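Local structure of D-glycero-beta-D-manno-heptose-1,7-bisphosphate 7-phosphatase (2O2X) at residues P28-A33 with A151-R156; A33-R38 with P74-T79; A64-N69 with E108-D113; M114-A119 with P140-E145; R136-G141 with G170-L175. The protein removes the phosphate at C-7 of D-glycero-beta-D-manno-heptose 1,7-bisphosphate, a magnesium-dependent step in the biosynthesis of ADP-L-glycero-beta-D-manno-heptose. One frame throughout, in Å; residues are numbered along the deposited sequence.

Contact 1. Residues P28-A33 with A151-R156; sequences PPHLPA and ALDLQR
Leu31 O is gripped twice by the facing chain: Asp153 N donates to it over 2.8 Å, and the CA-H of Leu152 leans on the same oxygen. The Asp153 bond is nearly straight at its hydrogen (165°), yet it arrives from well above the carbonyl plane. Just before it, His30 N bonds to Ala151 O at 2.7 Å. Ala151 closes helix 141-150 in a Schellman motif, which ties the loop of residues 28-33 to a helix end.

Asp153 carries the side toward His30 and Arg156. Its CG is anti to the backbone N (chi1 -178°), and that lays the carboxylate against one face of the His30 imidazole, the two planes 23° apart. Asp153 CB sits over the middle of the ring, 4.1 Å from the centroid of His30, a CH-pi contact. Asp153 OD1 takes Arg156 N at 3.3 Å, an Asx motif, while OD2 accepts from a water that also donates to His30 O and accepts from Arg156 NH1 in the guanidinium plane. A leucine in place of Asp153 would probably cost Arg156 N its side-chain acceptor and the water one of two acceptors, and take the carboxylate off the His30 ring.

Arg156 bends at chi3 and runs alongside Pro32, with NH1 3.6 Å from Pro32 CG. On the inner side Leu152 CD1 packs on Ala33 CB at 3.7 Å. Far from the catalytic residues, the two loops run together into strands 34-36 and 158-161, adjacent parallel strands in the central sheet of the Rossmann-like HAD fold.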
# COMPACT_ATOMS: atom_id res chain seq x y z
N PRO A 28 14.66 1.96 12.60
CA PRO A 28 15.49 0.84 13.01
C PRO A 28 15.00 -0.45 12.39
O PRO A 28 13.85 -0.54 11.95
CB PRO A 28 15.35 0.80 14.54
CG PRO A 28 14.10 1.52 14.81
CD PRO A 28 13.90 2.53 13.73
N PRO A 29 15.84 -1.48 12.37
CA PRO A 29 15.42 -2.73 11.77
C PRO A 29 14.42 -3.51 12.59
O PRO A 29 14.25 -3.27 13.78
CB PRO A 29 16.72 -3.50 11.62
CG PRO A 29 17.56 -3.01 12.72
CD PRO A 29 17.22 -1.55 12.89
N HIS A 30 13.72 -4.42 11.92
CA HIS A 30 12.78 -5.38 12.52
C HIS A 30 11.51 -4.72 13.09
O HIS A 30 10.93 -5.21 14.06
CB HIS A 30 13.45 -6.29 13.56
CG HIS A 30 12.84 -7.66 13.66
ND1 HIS A 30 12.84 -8.55 12.60
CD2 HIS A 30 12.22 -8.29 14.68
CE1 HIS A 30 12.24 -9.67 12.97
NE2 HIS A 30 11.86 -9.54 14.23
N LEU A 31 11.09 -3.63 12.46
CA LEU A 31 9.81 -3.00 12.77
C LEU A 31 8.73 -3.64 11.88
O LEU A 31 8.99 -3.97 10.72
CB LEU A 31 9.82 -1.51 12.48
CG LEU A 31 10.61 -0.63 13.44
CD1 LEU A 31 10.60 0.80 12.95
CD2 LEU A 31 10.02 -0.76 14.84
N PRO A 32 7.50 -3.72 12.41
CA PRO A 32 6.36 -3.98 11.53
C PRO A 32 6.06 -2.76 10.70
O PRO A 32 6.45 -1.65 11.06
CB PRO A 32 5.21 -4.22 12.51
CG PRO A 32 5.77 -4.15 13.86
CD PRO A 32 7.08 -3.48 13.79
N ALA A 33 5.38 -2.98 9.58
CA ALA A 33 4.95 -1.90 8.70
C ALA A 33 3.45 -1.90 8.57
O ALA A 33 2.79 -2.92 8.81
CB ALA A 33 5.55 -2.06 7.31
N ALA A 151 14.11 -3.99 6.28
CA ALA A 151 14.28 -4.99 7.32
C ALA A 151 13.03 -5.15 8.20
O ALA A 151 13.10 -5.18 9.42
CB ALA A 151 15.53 -4.68 8.17
N LEU A 152 11.87 -5.28 7.54
CA LEU A 152 10.60 -5.36 8.25
C LEU A 152 10.35 -6.68 8.95
O LEU A 152 10.80 -7.73 8.48
CB LEU A 152 9.42 -5.12 7.30
CG LEU A 152 9.44 -3.77 6.59
CD1 LEU A 152 8.33 -3.72 5.57
CD2 LEU A 152 9.35 -2.61 7.54
N ASP A 153 9.55 -6.62 10.02
CA ASP A 153 8.95 -7.81 10.61
C ASP A 153 7.61 -8.02 9.91
O ASP A 153 6.60 -7.42 10.28
CB ASP A 153 8.78 -7.58 12.11
CG ASP A 153 8.20 -8.77 12.82
OD1 ASP A 153 7.63 -9.68 12.18
OD2 ASP A 153 8.30 -8.77 14.06
N LEU A 154 7.62 -8.83 8.86
CA LEU A 154 6.40 -9.04 8.08
C LEU A 154 5.31 -9.76 8.87
O LEU A 154 4.13 -9.47 8.71
CB LEU A 154 6.68 -9.80 6.78
CG LEU A 154 7.51 -9.09 5.72
CD1 LEU A 154 7.75 -10.04 4.55
CD2 LEU A 154 6.82 -7.81 5.27
N GLN A 155 5.70 -10.65 9.76
CA GLN A 155 4.72 -11.44 10.48
C GLN A 155 3.86 -10.55 11.37
O GLN A 155 2.71 -10.87 11.61
CB GLN A 155 5.42 -12.54 11.29
CG GLN A 155 6.10 -13.60 10.43
CD GLN A 155 7.35 -13.13 9.70
OE1 GLN A 155 8.03 -12.17 10.12
NE2 GLN A 155 7.67 -13.80 8.59
N ARG A 156 4.40 -9.43 11.85
CA ARG A 156 3.65 -8.50 12.69
C ARG A 156 3.06 -7.31 11.91
O ARG A 156 2.40 -6.47 12.49
CB ARG A 156 4.51 -8.00 13.84
CG ARG A 156 5.02 -9.12 14.75
CD ARG A 156 5.77 -8.57 15.96
NE ARG A 156 4.92 -7.75 16.81
CZ ARG A 156 5.20 -6.51 17.24
NH1 ARG A 156 6.34 -5.88 16.91
NH2 ARG A 156 4.33 -5.89 18.03
O HOH W 1 9.04 -6.72 15.33

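Contact 2. Residues A33-R38 with P74-T79; sequences ALFLDR and PVVVVT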
# COMPACT_ATOMS: atom_id res chain seq x y z
N ALA A 33 5.38 -2.98 9.58
CA ALA A 33 4.95 -1.90 8.70
C ALA A 33 3.45 -1.90 8.57
O ALA A 33 2.79 -2.92 8.81
CB ALA A 33 5.55 -2.06 7.31
N LEU A 34 2.94 -0.74 8.19
CA LEU A 34 1.58 -0.59 7.72
C LEU A 34 1.63 -0.52 6.22
O LEU A 34 2.07 0.48 5.66
CB LEU A 34 0.90 0.66 8.30
CG LEU A 34 -0.53 0.94 7.78
CD1 LEU A 34 -1.48 -0.14 8.16
CD2 LEU A 34 -1.00 2.29 8.31
N PHE A 35 1.17 -1.58 5.56
CA PHE A 35 1.05 -1.61 4.11
C PHE A 35 -0.32 -1.08 3.70
O PHE A 35 -1.33 -1.51 4.25
CB PHE A 35 1.19 -3.04 3.56
CG PHE A 35 2.60 -3.62 3.67
CD1 PHE A 35 3.56 -3.31 2.71
CD2 PHE A 35 2.95 -4.46 4.72
CE1 PHE A 35 4.85 -3.84 2.78
CE2 PHE A 35 4.24 -4.99 4.78
CZ PHE A 35 5.18 -4.67 3.82
N LEU A 36 -0.35 -0.20 2.70
CA LEU A 36 -1.58 0.37 2.18
C LEU A 36 -1.63 0.22 0.69
O LEU A 36 -0.71 0.61 -0.03
CB LEU A 36 -1.66 1.87 2.49
CG LEU A 36 -1.62 2.27 3.98
CD1 LEU A 36 -1.62 3.79 4.13
CD2 LEU A 36 -2.79 1.64 4.73
N ASP A 37 -2.74 -0.27 0.17
CA ASP A 37 -3.03 -0.06 -1.25
C ASP A 37 -3.27 1.46 -1.46
O ASP A 37 -3.48 2.21 -0.49
CB ASP A 37 -4.27 -0.89 -1.64
CG ASP A 37 -4.55 -0.88 -3.15
OD1 ASP A 37 -3.66 -0.64 -3.97
OD2 ASP A 37 -5.69 -1.17 -3.52
N ARG A 38 -3.23 1.94 -2.72
CA ARG A 38 -3.41 3.35 -2.99
C ARG A 38 -4.84 3.63 -3.50
O ARG A 38 -5.65 4.21 -2.77
CB ARG A 38 -2.33 3.90 -3.92
CG ARG A 38 -2.16 5.41 -3.75
CD ARG A 38 -1.46 6.06 -4.93
NE ARG A 38 -2.35 6.11 -6.08
CZ ARG A 38 -1.97 6.31 -7.33
NH1 ARG A 38 -0.69 6.51 -7.63
NH2 ARG A 38 -2.88 6.29 -8.28
N PRO A 74 6.81 2.38 9.77
CA PRO A 74 6.83 2.80 8.36
C PRO A 74 5.50 2.50 7.65
O PRO A 74 4.88 1.44 7.89
CB PRO A 74 7.96 1.97 7.75
CG PRO A 74 8.17 0.88 8.68
CD PRO A 74 7.78 1.31 10.03
N VAL A 75 5.10 3.43 6.79
CA VAL A 75 3.92 3.28 5.95
C VAL A 75 4.37 3.03 4.53
O VAL A 75 5.10 3.83 3.94
CB VAL A 75 3.01 4.52 6.05
CG1 VAL A 75 1.83 4.38 5.10
CG2 VAL A 75 2.55 4.76 7.52
N VAL A 76 3.97 1.89 3.99
CA VAL A 76 4.43 1.41 2.70
C VAL A 76 3.27 1.26 1.75
O VAL A 76 2.34 0.48 1.99
CB VAL A 76 5.19 0.07 2.82
CG1 VAL A 76 5.67 -0.41 1.47
CG2 VAL A 76 6.37 0.19 3.81
N VAL A 77 3.30 2.04 0.66
CA VAL A 77 2.25 1.98 -0.37
C VAL A 77 2.61 0.87 -1.33
O VAL A 77 3.73 0.85 -1.84
CB VAL A 77 2.11 3.31 -1.10
CG1 VAL A 77 1.05 3.20 -2.22
CG2 VAL A 77 1.73 4.43 -0.11
N VAL A 78 1.69 -0.05 -1.58
CA VAL A 78 1.92 -1.18 -2.52
C VAL A 78 0.74 -1.18 -3.49
O VAL A 78 -0.41 -1.41 -3.10
CB VAL A 78 2.09 -2.55 -1.82
CG1 VAL A 78 3.42 -2.61 -1.15
CG2 VAL A 78 0.96 -2.83 -0.81
N THR A 79 1.00 -0.85 -4.75
CA THR A 79 -0.10 -0.55 -5.69
C THR A 79 0.13 -1.25 -7.02
O THR A 79 1.21 -1.17 -7.59
CB THR A 79 -0.30 0.98 -5.89
OG1 THR A 79 -1.29 1.24 -6.88
CG2 THR A 79 0.96 1.69 -6.32
O HOH W 2 -3.76 1.06 -5.99
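Phe35 overlaps Val76 side by side, both pointing the same way, with Phe35 CD1 3.8 Å from Val76 CB. The same CD1 also meets Val78 CG1 at 3.9 Å, and helix 141-150 covers this face through Leu143, Ala146 and Met142. On the other face Leu36 reaches across to Val75, CD1 to CG1 at 3.6 Å, beneath Ile65 and Ala68 of helix 62-71. Leu36 CG is anti to its carbonyl carbon (chi1 -60°), and from there the extended branch brings CD1 over the neighbouring strand.

Between these two apolar layers the backbones are laced in parallel register. Leu34 N bonds to Pro74 O, Val76 N to Leu34 O, Leu36 N to Val76 O and Val78 N to Leu36 O, all nearly straight.

Beyond the strand end, Asp37 OD1 lies 3.5 Å from Val78 O. Both are acceptors; Lys137 NZ makes a salt bridge to Asp37 OD1 and a hydrogen bond to Val78 O. A water 2.6 Å from Asp37 OD1 also bonds Thr79 OG1, which Gln81 holds as well. This parallel beta-alpha-beta unit of the HAD fold sets Asp37, the nucleophile by similarity, and Thr79, the probable phosphoryl stabiliser, at or beyond the C-terminal ends of its strands.

Contact 3. Residues A64-N69 with E108-D113; sequences AIATAN and EGVFVD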
# COMPACT_ATOMS: atom_id res chain seq x y z
N ALA A 64 -5.51 6.51 10.12
CA ALA A 64 -4.58 5.36 10.13
C ALA A 64 -3.16 5.75 9.79
O ALA A 64 -2.21 5.30 10.45
CB ALA A 64 -5.08 4.28 9.17
N ILE A 65 -2.99 6.57 8.76
CA ILE A 65 -1.66 7.04 8.41
C ILE A 65 -1.07 7.87 9.56
O ILE A 65 0.07 7.66 9.95
CB ILE A 65 -1.67 7.83 7.08
CG1 ILE A 65 -2.25 6.98 5.93
CG2 ILE A 65 -0.25 8.24 6.69
CD1 ILE A 65 -2.36 7.71 4.64
N ALA A 66 -1.86 8.80 10.09
CA ALA A 66 -1.40 9.62 11.22
C ALA A 66 -0.97 8.76 12.41
O ALA A 66 0.07 9.00 13.04
CB ALA A 66 -2.49 10.57 11.64
N THR A 67 -1.76 7.75 12.73
CA THR A 67 -1.45 6.86 13.85
C THR A 67 -0.14 6.12 13.64
O THR A 67 0.67 6.03 14.54
CB THR A 67 -2.64 5.89 14.11
OG1 THR A 67 -3.80 6.65 14.48
CG2 THR A 67 -2.34 4.93 15.18
N ALA A 68 0.05 5.56 12.45
CA ALA A 68 1.30 4.87 12.12
C ALA A 68 2.47 5.84 12.19
O ALA A 68 3.53 5.53 12.76
CB ALA A 68 1.20 4.25 10.73
N ASN A 69 2.30 7.01 11.60
CA ASN A 69 3.36 8.03 11.61
C ASN A 69 3.81 8.30 13.07
O ASN A 69 5.01 8.28 13.38
CB ASN A 69 2.93 9.37 10.99
CG ASN A 69 2.67 9.35 9.47
OD1 ASN A 69 2.01 10.26 8.95
ND2 ASN A 69 3.20 8.33 8.75
N GLU A 108 -2.35 17.40 4.84
CA GLU A 108 -3.06 16.86 6.01
C GLU A 108 -2.14 16.51 7.18
O GLU A 108 -2.60 16.01 8.23
CB GLU A 108 -3.84 15.60 5.60
CG GLU A 108 -4.90 15.78 4.52
CD GLU A 108 -6.02 16.69 4.92
OE1 GLU A 108 -6.38 16.74 6.12
OE2 GLU A 108 -6.54 17.37 4.01
N GLY A 109 -0.85 16.73 6.98
CA GLY A 109 0.15 16.49 8.00
C GLY A 109 0.55 15.05 8.17
O GLY A 109 1.03 14.66 9.25
N VAL A 110 0.37 14.24 7.13
CA VAL A 110 0.73 12.81 7.20
C VAL A 110 1.64 12.46 6.03
O VAL A 110 1.79 13.23 5.07
CB VAL A 110 -0.52 11.87 7.29
CG1 VAL A 110 -1.45 12.31 8.44
CG2 VAL A 110 -1.31 11.83 5.98
N PHE A 111 2.30 11.31 6.14
CA PHE A 111 3.27 10.92 5.14
C PHE A 111 3.38 9.40 5.01
O PHE A 111 2.90 8.64 5.85
CB PHE A 111 4.65 11.51 5.48
CG PHE A 111 4.98 11.42 6.90
CD1 PHE A 111 5.48 10.26 7.45
CD2 PHE A 111 4.77 12.51 7.75
CE1 PHE A 111 5.79 10.17 8.81
CE2 PHE A 111 5.08 12.43 9.09
CZ PHE A 111 5.59 11.26 9.63
N VAL A 112 4.04 9.00 3.93
CA VAL A 112 4.40 7.61 3.74
C VAL A 112 5.93 7.52 3.62
O VAL A 112 6.63 8.54 3.51
CB VAL A 112 3.71 6.97 2.53
CG1 VAL A 112 2.19 7.23 2.55
CG2 VAL A 112 4.30 7.43 1.23
N ASP A 113 6.44 6.29 3.66
CA ASP A 113 7.88 6.02 3.73
C ASP A 113 8.45 5.23 2.56
O ASP A 113 9.66 5.21 2.33
CB ASP A 113 8.16 5.35 5.05
CG ASP A 113 7.71 6.21 6.21
OD1 ASP A 113 8.36 7.30 6.38
OD2 ASP A 113 6.71 5.87 6.89
O HOH W 3 5.58 6.44 9.31
O HOH W 4 1.68 12.35 10.67
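The tight part is the amide of Asn69, which pairs with both backbone polar atoms of Phe111. Phe111 N donates to Asn69 OD1 at 3.0 Å, and Asn69 ND2 returns a bond of 2.9 Å to Phe111 O, straight at 168° and close to the amide plane. The Phe111 ring folds back over this pair because its CG stands between its N and carbonyl carbon (chi1 42°). Ring and amide are stacked 14° apart, and Asn69 CG lies 3.3 Å above the ring plane, toward the rim. Replacing Asn69 by leucine would probably strip Phe111 N and O of these partners and take the stacked amide from the ring, which Arg25 also meets (cation-pi).

One turn back along helix 62-71, Ile65 CG2 packs on Val110 CB at 3.7 Å, and Ala66 CB touches Val110 CG1. The connection from the Schellman-capped end of helix 91-107 to strand 114-118 crosses helix 62-71 here, with Leu105 over Ile65 and Val110, in the layered alpha/beta HAD core.

Away from this packing, water fills in at both ends of the amide. One donates to Asn69 OD1 and Gly109 O; another links Asn69 ND2 to Asp113 OD2, itself bonded to Val75 N.

Contact 4. Residues M114-A119 with P140-E145; sequences MVLACA and PGMLVE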
# COMPACT_ATOMS: atom_id res chain seq x y z
N MSE A 114 7.59 4.58 1.79
CA MSE A 114 8.05 3.86 0.61
C MSE A 114 6.85 3.67 -0.31
O MSE A 114 5.71 3.49 0.16
CB MSE A 114 8.67 2.53 0.99
CG MSE A 114 9.23 1.74 -0.16
SE MSE A 114 10.24 0.17 0.32
CE MSE A 114 11.88 1.03 0.81
N VAL A 115 7.11 3.72 -1.62
CA VAL A 115 6.09 3.38 -2.63
C VAL A 115 6.63 2.29 -3.55
O VAL A 115 7.72 2.45 -4.12
CB VAL A 115 5.73 4.61 -3.49
CG1 VAL A 115 4.75 4.24 -4.62
CG2 VAL A 115 5.16 5.73 -2.62
N LEU A 116 5.87 1.20 -3.70
CA LEU A 116 6.13 0.17 -4.70
C LEU A 116 4.92 0.07 -5.62
O LEU A 116 3.77 0.15 -5.16
CB LEU A 116 6.46 -1.19 -4.12
CG LEU A 116 7.60 -1.17 -3.09
CD1 LEU A 116 7.08 -1.02 -1.68
CD2 LEU A 116 8.37 -2.50 -3.12
N ALA A 117 5.17 -0.06 -6.91
CA ALA A 117 4.12 -0.19 -7.89
C ALA A 117 4.49 -1.19 -8.97
O ALA A 117 5.67 -1.30 -9.36
CB ALA A 117 3.80 1.16 -8.52
N CYS A 118 3.49 -1.92 -9.42
CA CYS A 118 3.65 -2.99 -10.42
C CYS A 118 2.71 -2.77 -11.59
O CYS A 118 1.50 -2.76 -11.40
CB CYS A 118 3.40 -4.34 -9.81
SG CYS A 118 3.74 -5.66 -11.05
N ALA A 119 3.28 -2.63 -12.80
CA ALA A 119 2.51 -2.33 -14.02
C ALA A 119 2.00 -3.58 -14.74
O ALA A 119 1.07 -3.48 -15.54
CB ALA A 119 3.34 -1.53 -14.97
N PRO A 140 2.79 -11.77 -3.39
CA PRO A 140 3.31 -10.95 -2.30
C PRO A 140 4.62 -10.21 -2.55
O PRO A 140 5.18 -9.62 -1.61
CB PRO A 140 3.52 -11.98 -1.19
CG PRO A 140 3.92 -13.20 -1.95
CD PRO A 140 3.05 -13.20 -3.16
N GLY A 141 5.09 -10.17 -3.79
CA GLY A 141 6.43 -9.66 -4.06
C GLY A 141 6.73 -8.28 -3.55
O GLY A 141 7.83 -8.02 -3.05
N MSE A 142 5.78 -7.37 -3.67
CA MSE A 142 6.07 -5.98 -3.25
C MSE A 142 6.22 -5.91 -1.73
O MSE A 142 6.98 -5.09 -1.21
CB MSE A 142 4.96 -5.01 -3.70
CG MSE A 142 5.04 -4.70 -5.16
SE MSE A 142 3.78 -3.33 -5.74
CE MSE A 142 2.18 -4.35 -5.71
N LEU A 143 5.45 -6.72 -1.00
CA LEU A 143 5.57 -6.76 0.45
C LEU A 143 6.91 -7.37 0.85
O LEU A 143 7.60 -6.86 1.72
CB LEU A 143 4.41 -7.54 1.10
CG LEU A 143 3.02 -6.90 1.09
CD1 LEU A 143 2.41 -6.88 -0.30
CD2 LEU A 143 2.13 -7.63 2.07
N VAL A 144 7.27 -8.47 0.20
CA VAL A 144 8.53 -9.15 0.49
C VAL A 144 9.71 -8.22 0.16
O VAL A 144 10.66 -8.10 0.95
CB VAL A 144 8.60 -10.49 -0.29
CG1 VAL A 144 10.01 -11.11 -0.24
CG2 VAL A 144 7.57 -11.44 0.23
N GLU A 145 9.64 -7.51 -0.96
CA GLU A 145 10.71 -6.58 -1.31
C GLU A 145 10.82 -5.41 -0.33
O GLU A 145 11.91 -5.03 0.09
CB GLU A 145 10.49 -6.07 -2.73
CG GLU A 145 11.58 -5.17 -3.27
CD GLU A 145 12.95 -5.84 -3.38
OE1 GLU A 145 13.03 -7.08 -3.49
OE2 GLU A 145 13.95 -5.09 -3.37
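Met142, modelled as selenomethionine, leaves its helix with CG anti to the carbonyl carbon (chi1 -75°), and an extended chi2 brings SE onto the backbone of Leu116, 3.5 Å from Leu116 O. The bend at chi3 turns only the terminal CE, which lies against Lys137. The selenium also meets Leu116 CB at 3.8 Å and Ala117 N at 3.7 Å, and farther along the strand it approaches Cys118 CB at 4.2 Å. One heavy atom thus spans three residues of the strand.

Leu116 answers from the opposite direction. Its chi2 of 93° is away from a staggered value, and the branch comes up beneath the helix backbone, with Leu116 CD2 3.5 Å from Met142 O. The same CD2 lies 4.2 Å from Glu145 CB, the two side chains crossing at about a right angle. Glu145 contributes here only the aliphatic start of its chain; its carboxylate turns to Arg149 in a salt bridge.

This is a helix laid on a sheet, as in other Rossmann-like alpha/beta folds: the short axes of helix 141-145 and strand 114-118 pass 9.1 Å apart, running at 149° to each other. No hydrogen bond links the two segments, and the fit rests on van der Waals contact. Strand 114-118 is itself bonded to strand 75-80, so the helix covers Val76 and Val78 along with Leu116.

Toward the active-site end Met142 also touches Asn80, like Lys137 assigned to substrate binding by similarity. On the other face of the strand Ala117 packs against Trp91 and Phe94 of helix 91-107.

Contact 5. Residues R136-G141 with G170-L175; sequences RKPNPG and GKRAGL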
# COMPACT_ATOMS: atom_id res chain seq x y z
N ARG A 136 3.01 -8.54 -8.74
CA ARG A 136 1.63 -8.10 -8.96
C ARG A 136 0.75 -8.79 -7.92
O ARG A 136 0.64 -10.01 -7.92
CB ARG A 136 1.12 -8.44 -10.36
CG ARG A 136 -0.29 -7.94 -10.56
CD ARG A 136 -0.97 -8.50 -11.79
NE ARG A 136 -2.39 -8.14 -11.82
CZ ARG A 136 -3.38 -8.95 -11.47
NH1 ARG A 136 -3.15 -10.22 -11.08
NH2 ARG A 136 -4.63 -8.50 -11.55
N LYS A 137 0.12 -8.02 -7.05
CA LYS A 137 -0.84 -8.57 -6.06
C LYS A 137 -1.92 -9.28 -6.86
O LYS A 137 -2.37 -8.75 -7.87
CB LYS A 137 -1.45 -7.46 -5.21
CG LYS A 137 -0.47 -6.62 -4.43
CD LYS A 137 -1.15 -5.45 -3.70
CE LYS A 137 -1.73 -4.40 -4.65
NZ LYS A 137 -2.48 -3.30 -3.92
N PRO A 138 -2.39 -10.47 -6.40
CA PRO A 138 -2.18 -11.10 -5.09
C PRO A 138 -0.83 -11.75 -4.78
O PRO A 138 -0.62 -12.18 -3.63
CB PRO A 138 -3.31 -12.13 -5.03
CG PRO A 138 -3.41 -12.56 -6.47
CD PRO A 138 -3.30 -11.27 -7.23
N ASN A 139 0.10 -11.82 -5.73
CA ASN A 139 1.43 -12.28 -5.39
C ASN A 139 2.05 -11.28 -4.40
O ASN A 139 1.76 -10.07 -4.46
CB ASN A 139 2.29 -12.49 -6.63
CG ASN A 139 1.74 -13.55 -7.56
OD1 ASN A 139 1.27 -14.59 -7.12
ND2 ASN A 139 1.79 -13.29 -8.85
N PRO A 140 2.79 -11.77 -3.39
CA PRO A 140 3.31 -10.95 -2.30
C PRO A 140 4.62 -10.21 -2.55
O PRO A 140 5.18 -9.62 -1.61
CB PRO A 140 3.52 -11.98 -1.19
CG PRO A 140 3.92 -13.20 -1.95
CD PRO A 140 3.05 -13.20 -3.16
N GLY A 141 5.09 -10.17 -3.79
CA GLY A 141 6.43 -9.66 -4.06
C GLY A 141 6.73 -8.28 -3.55
O GLY A 141 7.83 -8.02 -3.05
N GLY A 170 -1.15 -10.02 1.49
CA GLY A 170 -0.77 -10.01 2.89
C GLY A 170 -0.61 -11.41 3.47
O GLY A 170 0.41 -11.69 4.11
N LYS A 171 -1.60 -12.28 3.28
CA LYS A 171 -1.53 -13.66 3.79
C LYS A 171 -0.29 -14.36 3.21
O LYS A 171 0.46 -15.01 3.92
CB LYS A 171 -2.80 -14.41 3.40
CG LYS A 171 -2.94 -15.82 4.00
CD LYS A 171 -4.35 -16.38 3.79
CE LYS A 171 -4.69 -16.54 2.30
NZ LYS A 171 -5.92 -17.37 2.05
N ARG A 172 -0.10 -14.23 1.92
CA ARG A 172 1.01 -14.92 1.25
C ARG A 172 2.39 -14.40 1.67
O ARG A 172 3.38 -15.13 1.55
CB ARG A 172 0.85 -14.85 -0.27
CG ARG A 172 -0.40 -15.58 -0.79
CD ARG A 172 -0.53 -15.50 -2.30
NE ARG A 172 -1.89 -15.74 -2.78
CZ ARG A 172 -2.24 -15.68 -4.06
NH1 ARG A 172 -1.33 -15.43 -5.00
NH2 ARG A 172 -3.49 -15.89 -4.42
N ALA A 173 2.46 -13.15 2.13
CA ALA A 173 3.68 -12.53 2.63
C ALA A 173 3.99 -12.92 4.08
O ALA A 173 5.06 -12.58 4.59
CB ALA A 173 3.59 -10.99 2.49
N GLY A 174 3.05 -13.57 4.75
CA GLY A 174 3.26 -14.01 6.12
C GLY A 174 2.62 -13.13 7.19
O GLY A 174 2.83 -13.34 8.38
N LEU A 175 1.84 -12.13 6.79
CA LEU A 175 1.10 -11.32 7.75
C LEU A 175 -0.00 -12.17 8.39
O LEU A 175 -0.37 -13.20 7.83
CB LEU A 175 0.48 -10.09 7.09
CG LEU A 175 1.41 -8.91 6.79
CD1 LEU A 175 2.51 -9.25 5.80
CD2 LEU A 175 0.57 -7.74 6.29
O HOH W 5 -1.37 -15.53 -8.08
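The guanidinium of Arg172 lies over Pro138, whose CB stands 3.6 Å above the guanidinium plane, toward the rim, with Pro138 O against the same face. At the edge, close to that plane, come Asn139 OD1, 3.5 Å from Arg172 NH1, and a water 3.1 Å from the same NH1. The water also donates to Asn139 OD1, while the Asn139 amide is turned 54° from the guanidinium. Arg172 is extended from CG to NE and runs alongside Pro138, pointing the same way. Two conformers of Arg172 are modelled, so these contacts describe one of its positions, at an exposed side chain.

The firmer part sits nearer the backbone. Pro140 CB meets Ala173 CB at 3.8 Å, and Pro140 CG rests 3.9 Å from Arg172 CB, crossing that side chain at about a right angle. Pro140 stands at the N-cap of helix 141-150; Ala173 lies at the C-terminal end of helix 164-172, where Gly174 takes positive phi in a Schellman motif. The start of one helix is therefore set against the finish of another.

A cis peptide bond precedes Pro138, and Asn139 N bonds back to Arg136 O at 2.9 Å. Asn139 ND2 is tied to His133 O and Asp132 OD1. Lys137 leads away from Arg172 and forms a salt bridge with Asp166. Lys137 stabilises the phosphoryl group by similarity, and its place on the loop just before a helix is consistent with the conserved lysine of HAD motif III.

Overall arrangement
The centre of contact 2 lies about 3 Å from that of the chain, and all the others touch it. Contact 1 shares Ala33 and packs Leu152 and Leu154 on Phe35 at the end away from catalysis. Contact 3 covers one face of the sheet and contact 4 the other, their centres 19 Å apart. Backbone bonds join contact 2 to both: Val75 O with Asp113 N at 2.8 Å, Val77 O with Leu116 N at 2.9 Å. Contact 5 shares Pro140 and Gly141 with contact 4, and its Lys137 NZ reaches Asp37 OD1 at 2.9 Å, joining that loop to the presumed nucleophile. Contacts 3 and 5, about 23 Å apart between centres, do not touch.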